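PDB 2E9Y: carbamate kinase from Aeropyrum pernix, which probably catalyses the reversible transfer of a phosphoryl group from ATP to carbamate, giving carbamoyl phosphate and ADP. Local coordinates for residues V241-G246 / R251-A256; S259-Y264 / T311-G316; G273-K278 / A293-L298; V233-V238 / E299-V304; V8-G13 / L218-L223. All blocks are in the same frame, centred on the assembly; numbering follows the deposited sequence. Where two conformers were deposited one is given.

Contact 1 (V241-G246 / R251-A256); sequences VAVNYG and RWLRRA
Ala-242 and Trp-252 face each other as a non-hydrogen-bonded antiparallel pair, and the indole lies across the alanine methyl. The Trp-252 side chain leaves CB on the sheet face that Ala-242 also occupies. Its CG is turned beside the backbone N (chi1 -63°) and comes within 4.0 Å of Ala-242 CB. At the ring fusion Trp-252 CD2 is 3.5 Å from that methyl, and next along the six-membered ring Trp-252 CE3 is equally near to it, at 3.5 Å. CE2 and CZ3 flank the same methyl, a CH-pi partner over one face of the six-membered ring, 18° off its normal. Farther out Trp-252 CH2 meets Tyr-245 CE1 at 3.4 Å, and CZ2 joins CH2 against the tyrosine. The two ring planes stand at 78°, an oblique pairing at the exposed end of the contact. With a serine in place of Trp-252, the Ala-242 methyl and the Tyr-245 ring would probably lose their shared apolar cover, and the tyrosine would be likelier to turn. On the opposite face Val-243 CG2 lies alongside Arg-251 CB at 3.9 Å, while the arginine's outer end leads away. Val-243 CG1 also touches Leu-253 CD1, the two side chains crossing at about a right angle. The backbones are closed by Leu-253 N to Val-241 O (2.9 Å), Val-243 N to Arg-251 O (3.0 Å) and Arg-251 N to Val-243 O (3.1 Å). Paired bonds between Val-243 and Arg-251, with the chain reversing just beyond them, mark a beta hairpin, here a short two-stranded ribbon beside the main sheet.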
# COMPACT_ATOMS: atom_id res chain seq x y z
N VAL A 241 2.74 7.56 31.39
CA VAL A 241 1.87 6.65 32.13
C VAL A 241 1.55 7.28 33.48
O VAL A 241 2.42 7.88 34.11
CB VAL A 241 2.56 5.29 32.37
CG1 VAL A 241 1.61 4.34 33.07
CG2 VAL A 241 3.03 4.69 31.05
N ALA A 242 0.31 7.14 33.92
CA ALA A 242 -0.09 7.71 35.20
C ALA A 242 -0.95 6.74 36.00
O ALA A 242 -1.76 6.00 35.44
CB ALA A 242 -0.86 9.00 34.97
N VAL A 243 -0.74 6.73 37.31
CA VAL A 243 -1.53 5.88 38.20
C VAL A 243 -2.64 6.81 38.68
O VAL A 243 -2.42 8.01 38.83
CB VAL A 243 -0.70 5.38 39.40
CG1 VAL A 243 0.36 4.40 38.92
CG2 VAL A 243 -0.05 6.55 40.11
N ASN A 244 -3.83 6.27 38.93
CA ASN A 244 -4.95 7.09 39.36
C ASN A 244 -5.22 8.15 38.29
O ASN A 244 -5.63 9.27 38.58
CB ASN A 244 -4.64 7.77 40.69
CG ASN A 244 -4.85 6.85 41.88
OD1 ASN A 244 -4.39 5.72 41.89
ND2 ASN A 244 -5.56 7.35 42.89
N TYR A 245 -4.96 7.76 37.04
CA TYR A 245 -5.15 8.64 35.89
C TYR A 245 -6.56 9.22 35.85
O TYR A 245 -7.55 8.49 35.98
CB TYR A 245 -4.88 7.86 34.60
CG TYR A 245 -5.16 8.63 33.33
CD1 TYR A 245 -4.55 9.86 33.09
CD2 TYR A 245 -6.04 8.13 32.37
CE1 TYR A 245 -4.80 10.57 31.92
CE2 TYR A 245 -6.30 8.83 31.20
CZ TYR A 245 -5.68 10.04 30.97
OH TYR A 245 -5.93 10.74 29.81
N GLY A 246 -6.65 10.53 35.67
CA GLY A 246 -7.94 11.19 35.61
C GLY A 246 -8.73 11.05 36.90
O GLY A 246 -9.96 11.20 36.90
N ARG A 251 -0.96 10.62 39.45
CA ARG A 251 0.46 10.92 39.43
C ARG A 251 1.10 10.37 38.16
O ARG A 251 0.97 9.20 37.83
CB ARG A 251 1.10 10.27 40.66
CG ARG A 251 2.52 10.78 40.91
CD ARG A 251 3.23 9.99 42.01
NE ARG A 251 3.82 10.89 43.01
CZ ARG A 251 3.03 11.28 44.03
NH1 ARG A 251 1.79 10.84 44.11
NH2 ARG A 251 3.52 12.11 44.96
N TRP A 252 1.79 11.22 37.43
CA TRP A 252 2.45 10.80 36.20
C TRP A 252 3.83 10.27 36.54
O TRP A 252 4.65 10.96 37.15
CB TRP A 252 2.55 11.96 35.21
CG TRP A 252 1.21 12.46 34.77
CD1 TRP A 252 0.44 13.39 35.41
CD2 TRP A 252 0.45 12.00 33.65
NE1 TRP A 252 -0.77 13.52 34.75
CE2 TRP A 252 -0.78 12.68 33.67
CE3 TRP A 252 0.70 11.06 32.63
CZ2 TRP A 252 -1.77 12.46 32.71
CZ3 TRP A 252 -0.29 10.85 31.68
CH2 TRP A 252 -1.51 11.55 31.72
N LEU A 253 4.09 9.03 36.13
CA LEU A 253 5.37 8.39 36.40
C LEU A 253 6.43 8.85 35.41
O LEU A 253 6.18 9.05 34.23
CB LEU A 253 5.21 6.87 36.25
CG LEU A 253 4.07 6.28 37.09
CD1 LEU A 253 3.97 4.77 36.94
CD2 LEU A 253 4.22 6.53 38.59
N ARG A 254 7.65 9.05 35.95
CA ARG A 254 8.76 9.47 35.10
C ARG A 254 9.67 8.28 34.79
O ARG A 254 10.36 8.20 33.78
CB ARG A 254 9.55 10.53 35.87
CG ARG A 254 10.74 11.07 35.07
CD ARG A 254 10.30 11.63 33.71
NE ARG A 254 11.44 12.13 32.94
CZ ARG A 254 12.40 11.25 32.56
NH1 ARG A 254 12.31 9.97 32.89
NH2 ARG A 254 13.44 11.68 31.84
N ARG A 255 9.70 7.35 35.77
CA ARG A 255 10.42 6.11 35.62
C ARG A 255 9.74 5.04 36.47
O ARG A 255 9.23 5.32 37.55
CB ARG A 255 11.84 6.31 36.16
CG ARG A 255 12.71 7.21 35.29
CD ARG A 255 14.18 7.25 35.73
NE ARG A 255 14.93 8.17 34.87
CZ ARG A 255 16.26 8.35 35.08
NH1 ARG A 255 16.89 7.70 36.04
NH2 ARG A 255 16.92 9.20 34.29
N ALA A 256 9.70 3.82 35.97
CA ALA A 256 9.05 2.73 36.68
C ALA A 256 9.58 1.39 36.21
O ALA A 256 9.79 1.18 35.02
CB ALA A 256 7.54 2.80 36.48

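Contact 2 (S259-Y264 / T311-G316); sequences SELKKY and TVVMLG
The helix carrying Ser-259 to Tyr-264 starts beside the chain's end and lies alongside strand 311-314, with CA atoms 5.8 Å apart at Ser-259 and Gly-316 and 8.1 Å apart at Leu-261 and Val-313. The C-terminal carboxylate of Gly-316 appears to use both oxygens on a single serine. The firmer bond is from the backbone: Ser-259 N donates to Gly-316 OXT at 2.8 Å, with 153° at the hydrogen. The hydroxyl Ser-259 OG donates to Gly-316 O; its modelled length of 2.5 Å is very short and is best read with caution. With OG placed between the backbone N and the carbonyl carbon (chi1 63°), the hydroxyl comes to the same side as the amide, within reach of the same carboxylate. Because the carboxylate sits at the first turn of the helix, the helix dipole would probably favour its negative charge. Two residues further along the helix the contact becomes apolar: Leu-261 points toward the strand and sets CD1 against Val-313 CG2 at 3.6 Å, its other branch resting on Leu-253. Val-313 also packs on Ala-282 and Val-286 of helix 275-289. Along the outer helix surface Lys-263 NZ makes a salt bridge with Glu-260 OE2 at 2.9 Å, on the oxygen's syn side, one turn back. Strand 311-314 runs parallel to strand 255-257, which leads straight into this helix, and antiparallel to strand 293-297. The arrangement is a helix packed against the border of the central sheet of an alpha/beta amino acid kinase fold, with the chain's terminal carboxylate held at the helix's start.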
# COMPACT_ATOMS: atom_id res chain seq x y z
N SER A 259 8.39 -4.59 36.35
CA SER A 259 7.76 -5.47 37.33
C SER A 259 6.70 -4.73 38.13
O SER A 259 5.67 -5.29 38.49
CB SER A 259 8.81 -6.05 38.29
OG SER A 259 9.43 -5.02 39.04
N GLU A 260 6.95 -3.45 38.40
CA GLU A 260 5.99 -2.65 39.15
C GLU A 260 4.79 -2.29 38.29
O GLU A 260 3.65 -2.34 38.76
CB GLU A 260 6.66 -1.39 39.69
CG GLU A 260 7.56 -1.66 40.88
CD GLU A 260 6.79 -2.19 42.07
OE1 GLU A 260 6.06 -1.40 42.71
OE2 GLU A 260 6.91 -3.40 42.37
N LEU A 261 5.03 -1.92 37.04
CA LEU A 261 3.94 -1.57 36.15
C LEU A 261 3.06 -2.79 35.87
O LEU A 261 1.84 -2.66 35.71
CB LEU A 261 4.46 -1.01 34.82
CG LEU A 261 5.07 0.39 34.85
CD1 LEU A 261 5.36 0.84 33.43
CD2 LEU A 261 4.11 1.37 35.52
N LYS A 262 3.68 -3.96 35.84
CA LYS A 262 2.95 -5.20 35.58
C LYS A 262 1.91 -5.45 36.67
O LYS A 262 0.84 -6.01 36.40
CB LYS A 262 3.93 -6.38 35.50
CG LYS A 262 3.40 -7.58 34.75
CD LYS A 262 4.51 -8.57 34.43
CE LYS A 262 4.07 -9.57 33.39
NZ LYS A 262 5.18 -10.47 32.96
N LYS A 263 2.22 -5.05 37.90
CA LYS A 263 1.28 -5.22 39.00
C LYS A 263 0.08 -4.31 38.80
O LYS A 263 -1.07 -4.73 38.94
CB LYS A 263 1.95 -4.87 40.33
CG LYS A 263 3.11 -5.76 40.73
CD LYS A 263 3.68 -5.29 42.07
CE LYS A 263 4.92 -6.08 42.46
NZ LYS A 263 5.53 -5.52 43.71
N TYR A 264 0.35 -3.05 38.47
CA TYR A 264 -0.71 -2.07 38.24
C TYR A 264 -1.59 -2.52 37.07
O TYR A 264 -2.82 -2.37 37.11
CB TYR A 264 -0.12 -0.70 37.93
CG TYR A 264 0.48 0.00 39.14
CD1 TYR A 264 -0.32 0.36 40.23
CD2 TYR A 264 1.84 0.31 39.19
CE1 TYR A 264 0.22 1.00 41.34
CE2 TYR A 264 2.39 0.95 40.30
CZ TYR A 264 1.58 1.29 41.37
OH TYR A 264 2.11 1.90 42.48
N THR A 311 7.40 8.41 30.40
CA THR A 311 7.63 7.37 31.39
C THR A 311 8.63 6.33 30.88
O THR A 311 8.38 5.64 29.90
CB THR A 311 6.32 6.64 31.74
OG1 THR A 311 5.38 7.59 32.25
CG2 THR A 311 6.57 5.57 32.79
N VAL A 312 9.77 6.22 31.56
CA VAL A 312 10.77 5.24 31.18
C VAL A 312 10.51 3.94 31.94
O VAL A 312 10.52 3.91 33.17
CB VAL A 312 12.20 5.74 31.52
CG1 VAL A 312 13.22 4.71 31.07
CG2 VAL A 312 12.45 7.08 30.85
N VAL A 313 10.27 2.87 31.19
CA VAL A 313 10.01 1.56 31.78
C VAL A 313 11.37 0.87 31.85
O VAL A 313 11.97 0.55 30.82
CB VAL A 313 9.02 0.75 30.92
CG1 VAL A 313 8.77 -0.61 31.55
CG2 VAL A 313 7.71 1.52 30.77
N MET A 314 11.84 0.64 33.07
CA MET A 314 13.15 0.03 33.30
C MET A 314 13.13 -1.46 33.62
O MET A 314 12.10 -2.01 34.01
CB MET A 314 13.85 0.78 34.44
CG MET A 314 13.76 2.30 34.33
SD MET A 314 14.44 3.16 35.76
CE MET A 314 13.07 3.05 36.92
N LEU A 315 14.29 -2.10 33.47
CA LEU A 315 14.44 -3.53 33.71
C LEU A 315 14.22 -3.86 35.19
O LEU A 315 14.44 -3.06 36.08
CB LEU A 315 15.85 -3.94 33.29
CG LEU A 315 15.88 -5.31 32.61
CD1 LEU A 315 17.30 -5.74 32.24
CD2 LEU A 315 15.32 -6.43 33.50
N GLY A 316 13.74 -5.10 35.43
CA GLY A 316 13.51 -5.52 36.80
C GLY A 316 12.10 -5.15 37.28
O GLY A 316 11.83 -5.03 38.46
OXT GLY A 316 11.19 -4.94 36.49

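Contact 3 (G273-K278 / A293-L298); sequences GSMGPK and AVIGSL
The first turn of helix 275-289 stands over strand 293-297, nearest at Lys-278 and Ile-295, whose CA atoms are 7.6 Å apart; no hydrogen bond joins the two. Ile-295 points toward the helix and uses two different methyls. CG1 lies anti to the carbonyl carbon (chi1 -62°), which carries CD1 up to the helix backbone, 3.5 Å from Lys-278 O and 4.2 Å from Lys-278 CB. The branch methyl, Ile-295 CG2, turns instead to Met-275 CE at 4.2 Å. Bends at chi2 and chi3 of that methionine bring its end nearer the strand, where it slides past the isoleucine in the opposite direction. Cutting Ile-295 back to an alanine would probably take the CG2 contact from the Met-275 tip and open a gap beside the carbonyl of Lys-278. The lysine's amino end leads away from the strand to a salt bridge with Asp-217. Ile-295 also meets Ala-282 one turn further along the same helix, and Val-241 on the chain leading to the hairpin. Strand 293-297 itself lies between strand 231-236, parallel to it, and strand 311-314, antiparallel, with helix 275-289 covering the face on which Ile-295 projects.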
# COMPACT_ATOMS: atom_id res chain seq x y z
N GLY A 273 -8.66 0.04 26.55
CA GLY A 273 -8.83 0.71 25.28
C GLY A 273 -7.84 1.81 24.95
O GLY A 273 -7.98 2.47 23.92
N SER A 274 -6.85 2.03 25.80
CA SER A 274 -5.88 3.08 25.54
C SER A 274 -4.47 2.83 26.07
O SER A 274 -3.60 2.36 25.34
CB SER A 274 -6.39 4.42 26.09
OG SER A 274 -6.65 4.33 27.48
N MET A 275 -4.25 3.15 27.34
CA MET A 275 -2.93 3.00 27.93
C MET A 275 -2.54 1.57 28.30
O MET A 275 -1.36 1.25 28.39
CB MET A 275 -2.80 3.90 29.16
CG MET A 275 -1.39 4.00 29.72
SD MET A 275 -0.18 4.38 28.45
CE MET A 275 -0.53 6.11 28.13
N GLY A 276 -3.54 0.71 28.51
CA GLY A 276 -3.26 -0.67 28.87
C GLY A 276 -2.33 -1.38 27.90
O GLY A 276 -1.29 -1.90 28.30
N PRO A 277 -2.69 -1.43 26.60
CA PRO A 277 -1.85 -2.09 25.60
C PRO A 277 -0.45 -1.49 25.49
O PRO A 277 0.52 -2.20 25.23
CB PRO A 277 -2.66 -1.92 24.31
CG PRO A 277 -4.06 -1.95 24.81
CD PRO A 277 -4.00 -1.07 26.03
N LYS A 278 -0.36 -0.18 25.70
CA LYS A 278 0.93 0.50 25.62
C LYS A 278 1.83 0.08 26.77
O LYS A 278 3.03 -0.14 26.58
CB LYS A 278 0.71 2.02 25.62
CG LYS A 278 0.04 2.53 24.35
CD LYS A 278 -0.33 4.00 24.44
CE LYS A 278 -0.80 4.53 23.09
NZ LYS A 278 -1.84 3.67 22.49
N ALA A 293 12.21 0.99 27.64
CA ALA A 293 11.16 1.37 26.70
C ALA A 293 10.61 2.66 27.28
O ALA A 293 10.66 2.86 28.50
CB ALA A 293 10.07 0.30 26.65
N VAL A 294 10.10 3.55 26.44
CA VAL A 294 9.56 4.79 26.96
C VAL A 294 8.21 5.14 26.33
O VAL A 294 7.99 4.92 25.13
CB VAL A 294 10.57 5.95 26.75
CG1 VAL A 294 10.87 6.13 25.26
CG2 VAL A 294 10.02 7.23 27.36
N ILE A 295 7.31 5.66 27.15
CA ILE A 295 5.98 6.06 26.70
C ILE A 295 5.84 7.55 26.98
O ILE A 295 5.95 7.99 28.13
CB ILE A 295 4.88 5.29 27.44
CG1 ILE A 295 5.00 3.79 27.15
CG2 ILE A 295 3.50 5.80 27.02
CD1 ILE A 295 4.11 2.92 28.00
N GLY A 296 5.60 8.34 25.93
CA GLY A 296 5.46 9.77 26.13
C GLY A 296 4.60 10.47 25.11
O GLY A 296 3.91 9.84 24.31
N SER A 297 4.66 11.80 25.14
CA SER A 297 3.88 12.66 24.25
C SER A 297 4.57 12.89 22.90
O SER A 297 5.79 13.03 22.84
CB SER A 297 3.64 14.01 24.94
OG SER A 297 2.94 14.90 24.11
N LEU A 298 3.78 12.92 21.83
CA LEU A 298 4.33 13.16 20.50
C LEU A 298 5.03 14.52 20.50
O LEU A 298 6.10 14.67 19.92
CB LEU A 298 3.20 13.17 19.45
CG LEU A 298 3.55 13.66 18.04
CD1 LEU A 298 4.62 12.78 17.42
CD2 LEU A 298 2.29 13.66 17.18

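Contact 4 (V233-V238 / E299-V304); sequences VILTDV and EEARQV
Flat groups take no part where Val-233 and Leu-235 meet Ala-301 and Val-304: no ring, amide or carboxylate face lies between them, and methyl groups make the whole contact. The guanidinium of Arg-302 is turned elsewhere, to a salt bridge with Asp-45. Leu-235 points toward the helix with CG beside its backbone N (chi1 -62°) and lays both branches on Ala-301 CB, CD1 at 3.7 Å and CD2 at 4.0 Å. The small alanine lets the leucine fork approach close to the helix backbone, and Leu-235 CD2 reaches to within 4.1 Å of Ala-301 CA. Two residues earlier on the strand, Val-233 CG1 meets Val-304 CG1 at 4.0 Å; the latter also lies 4.3 Å from Leu-235 CD2 and thus bridges the two strand residues. Glu-300 holds the N-cap position, and its O accepts Val-304 N at 2.9 Å, fixing the turn that brings Ala-301 and Val-304 to one side. Strand 231-236 lies between strands 6-10 and 293-297, both parallel to it. Helix 301-305 covers one sheet face here, Val-304 also touching Val-294 of the next strand, while Ile-234 faces helix 275-289 on the other side.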
# COMPACT_ATOMS: atom_id res chain seq x y z
N VAL A 233 9.76 3.19 21.54
CA VAL A 233 9.15 4.45 21.91
C VAL A 233 7.68 4.45 21.51
O VAL A 233 7.35 4.12 20.37
CB VAL A 233 9.83 5.63 21.19
CG1 VAL A 233 9.17 6.95 21.59
CG2 VAL A 233 11.32 5.65 21.51
N ILE A 234 6.81 4.80 22.45
CA ILE A 234 5.38 4.88 22.15
C ILE A 234 4.97 6.33 22.34
O ILE A 234 5.00 6.85 23.45
CB ILE A 234 4.54 3.98 23.07
CG1 ILE A 234 4.94 2.52 22.88
CG2 ILE A 234 3.07 4.15 22.74
CD1 ILE A 234 4.20 1.56 23.78
N LEU A 235 4.59 6.98 21.25
CA LEU A 235 4.18 8.38 21.31
C LEU A 235 2.67 8.51 21.26
O LEU A 235 2.03 8.12 20.28
CB LEU A 235 4.81 9.17 20.16
CG LEU A 235 6.35 9.23 20.15
CD1 LEU A 235 6.81 10.03 18.94
CD2 LEU A 235 6.85 9.87 21.44
N THR A 236 2.10 9.06 22.32
CA THR A 236 0.65 9.22 22.41
C THR A 236 0.28 10.68 22.63
O THR A 236 1.06 11.58 22.32
CB THR A 236 0.10 8.33 23.55
OG1 THR A 236 -1.33 8.44 23.60
CG2 THR A 236 0.70 8.75 24.88
N ASP A 237 -0.92 10.93 23.16
CA ASP A 237 -1.37 12.30 23.38
C ASP A 237 -1.34 12.73 24.85
O ASP A 237 -1.98 13.71 25.23
CB ASP A 237 -2.78 12.47 22.80
CG ASP A 237 -3.83 11.68 23.55
OD1 ASP A 237 -3.48 10.64 24.15
OD2 ASP A 237 -5.00 12.10 23.54
N VAL A 238 -0.58 12.00 25.66
CA VAL A 238 -0.42 12.31 27.08
C VAL A 238 1.07 12.24 27.42
O VAL A 238 1.84 11.57 26.73
CB VAL A 238 -1.21 11.33 27.99
CG1 VAL A 238 -2.70 11.59 27.84
CG2 VAL A 238 -0.89 9.89 27.62
N GLU A 299 4.41 15.49 21.15
CA GLU A 299 4.97 16.83 21.23
C GLU A 299 6.37 16.84 21.85
O GLU A 299 7.26 17.55 21.37
CB GLU A 299 4.05 17.74 22.05
CG GLU A 299 2.60 17.75 21.60
CD GLU A 299 2.43 18.12 20.13
OE1 GLU A 299 2.92 19.19 19.73
OE2 GLU A 299 1.80 17.33 19.39
N GLU A 300 6.57 16.05 22.90
CA GLU A 300 7.86 16.00 23.59
C GLU A 300 8.79 14.90 23.07
O GLU A 300 9.80 14.59 23.70
CB GLU A 300 7.64 15.79 25.10
CG GLU A 300 6.54 16.67 25.70
CD GLU A 300 6.47 16.56 27.22
OE1 GLU A 300 6.38 15.44 27.75
OE2 GLU A 300 6.49 17.62 27.89
N ALA A 301 8.45 14.32 21.93
CA ALA A 301 9.23 13.23 21.34
C ALA A 301 10.75 13.40 21.42
O ALA A 301 11.46 12.47 21.81
CB ALA A 301 8.81 13.02 19.89
N ARG A 302 11.25 14.57 21.05
CA ARG A 302 12.69 14.81 21.07
C ARG A 302 13.29 14.49 22.44
O ARG A 302 14.34 13.86 22.53
CB ARG A 302 12.99 16.27 20.69
CG ARG A 302 14.42 16.50 20.26
CD ARG A 302 14.59 17.85 19.58
NE ARG A 302 15.82 17.90 18.79
CZ ARG A 302 16.16 18.92 18.00
NH1 ARG A 302 15.37 19.98 17.90
NH2 ARG A 302 17.28 18.87 17.30
N GLN A 303 12.61 14.91 23.50
CA GLN A 303 13.09 14.64 24.85
C GLN A 303 12.81 13.19 25.23
O GLN A 303 13.63 12.55 25.89
CB GLN A 303 12.40 15.57 25.86
CG GLN A 303 12.76 17.04 25.69
CD GLN A 303 14.25 17.30 25.88
OE1 GLN A 303 14.79 17.09 26.96
NE2 GLN A 303 14.91 17.76 24.82
N VAL A 304 11.65 12.68 24.81
CA VAL A 304 11.28 11.30 25.12
C VAL A 304 12.35 10.29 24.68
O VAL A 304 12.68 9.36 25.40
CB VAL A 304 9.94 10.95 24.45
CG1 VAL A 304 9.66 9.45 24.61
CG2 VAL A 304 8.80 11.73 25.09

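Contact 5 (V8-G13 / L218-L223); sequences VIALGG and LASSLL
Ser-220 faces two strand residues at once, Ala-10 and Val-8, which both point toward helix 216-226. The methyl Ala-10 CB rests against Ser-220 OG at 3.7 Å and against Ser-220 CB at 4.0 Å. Val-8 reaches the same residue from further back along the strand: CG1, placed anti to the backbone N (chi1 167°), comes to 3.8 Å from Ser-220 O and 4.2 Å from Ser-220 CB. The contact is buried and made by packing, without a hydrogen bond between the segments. Small side chains let the helix come close, with Ala-10 CA and Ser-220 CA 6.4 Å apart. Strand 6-10 is the first strand of the amino acid kinase fold, lying in the sheet between strands 48-52 and 231-236, both parallel to it. Its end runs into the pair Gly-12 and Gly-13; in relatives, a glycine-rich turn at this place borders the site for the phosphoryl groups, and it may do so here. The serine hydroxyl, though set against a methyl, is satisfied outside the pair: OG bonds to the carbonyl O of Lys-216, one helical turn earlier, and to Thr-52 OG1 on the next strand. Those bonds fix its rotation and tie the helix to strand 48-52. Lys-216 in turn reaches back from the same helix, its NZ hydrogen-bonded to Leu-11 O. Farther out, Ser-221 OG is bonded to Ala-281 O of helix 275-289.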
# COMPACT_ATOMS: atom_id res chain seq x y z
N VAL A 8 12.27 1.96 17.48
CA VAL A 8 11.00 1.71 16.83
C VAL A 8 10.09 2.74 17.49
O VAL A 8 9.95 2.75 18.72
CB VAL A 8 10.47 0.27 17.08
CG1 VAL A 8 9.01 0.16 16.66
CG2 VAL A 8 11.31 -0.72 16.30
N ILE A 9 9.50 3.62 16.69
CA ILE A 9 8.64 4.68 17.21
C ILE A 9 7.20 4.43 16.77
O ILE A 9 6.89 4.50 15.59
CB ILE A 9 9.10 6.06 16.69
CG1 ILE A 9 10.55 6.30 17.11
CG2 ILE A 9 8.19 7.16 17.24
CD1 ILE A 9 11.20 7.50 16.47
N ALA A 10 6.35 4.14 17.74
CA ALA A 10 4.94 3.87 17.48
C ALA A 10 4.08 5.13 17.61
O ALA A 10 3.85 5.62 18.72
CB ALA A 10 4.44 2.79 18.44
N LEU A 11 3.62 5.63 16.48
CA LEU A 11 2.78 6.83 16.44
C LEU A 11 1.33 6.49 16.75
O LEU A 11 0.89 5.35 16.54
CB LEU A 11 2.86 7.50 15.07
CG LEU A 11 4.24 7.96 14.61
CD1 LEU A 11 4.16 8.58 13.21
CD2 LEU A 11 4.78 8.98 15.60
N GLY A 12 0.59 7.48 17.24
CA GLY A 12 -0.81 7.29 17.56
C GLY A 12 -1.72 8.06 16.62
O GLY A 12 -1.27 8.62 15.63
N GLY A 13 -3.01 8.09 16.94
CA GLY A 13 -3.96 8.79 16.10
C GLY A 13 -3.68 10.27 15.89
O GLY A 13 -3.92 10.81 14.80
N LEU A 218 1.36 -3.53 20.67
CA LEU A 218 1.87 -4.87 20.94
C LEU A 218 2.73 -5.32 19.77
O LEU A 218 3.80 -5.90 19.95
CB LEU A 218 0.71 -5.85 21.14
CG LEU A 218 -0.21 -5.56 22.33
CD1 LEU A 218 -1.22 -6.69 22.48
CD2 LEU A 218 0.62 -5.40 23.60
N ALA A 219 2.26 -5.04 18.56
CA ALA A 219 3.00 -5.42 17.35
C ALA A 219 4.32 -4.66 17.25
O ALA A 219 5.34 -5.25 16.89
CB ALA A 219 2.15 -5.15 16.10
N SER A 220 4.31 -3.37 17.55
CA SER A 220 5.52 -2.55 17.49
C SER A 220 6.55 -3.04 18.50
O SER A 220 7.76 -3.02 18.23
CB SER A 220 5.19 -1.08 17.78
OG SER A 220 4.38 -0.53 16.75
N SER A 221 6.08 -3.48 19.66
CA SER A 221 6.97 -3.99 20.69
C SER A 221 7.66 -5.25 20.16
O SER A 221 8.88 -5.40 20.27
CB SER A 221 6.18 -4.32 21.96
OG SER A 221 7.05 -4.75 23.00
N LEU A 222 6.86 -6.15 19.59
CA LEU A 222 7.41 -7.37 19.03
C LEU A 222 8.42 -7.06 17.93
O LEU A 222 9.46 -7.70 17.84
CB LEU A 222 6.28 -8.25 18.47
CG LEU A 222 6.70 -9.55 17.79
CD1 LEU A 222 7.47 -10.43 18.76
CD2 LEU A 222 5.45 -10.27 17.29
N LEU A 223 8.11 -6.07 17.09
CA LEU A 223 9.02 -5.69 16.01
C LEU A 223 10.35 -5.20 16.58
O LEU A 223 11.42 -5.57 16.08
CB LEU A 223 8.42 -4.58 15.14
CG LEU A 223 9.31 -4.09 13.99
CD1 LEU A 223 9.62 -5.25 13.05
CD2 LEU A 223 8.61 -2.97 13.22

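How the contacts relate
Contacts 2 to 5 lean on one sheet; the hairpin of contact 1 lies beside it, and its second segment runs on into the sheet's strand 255-257. Contacts 3 and 4, with centres about 9 Å apart, share neighbouring strands joined by Thr-236 N to Gly-296 O (2.8 Å). The centre of contact 5 is about 13 Å from that of contact 4, linked through Ala-10 N to Val-233 O (2.8 Å). Contact 2 joins contact 3 by Val-313 N to Ala-293 O (2.7 Å). Thr-311 OG1 ties contact 2 to the hairpin, lying 2.8 Å from Val-241 N. Contact 5, near the glycine turn that may border the phosphoryl site, as in relatives, is about 20 Å between centres from contact 1.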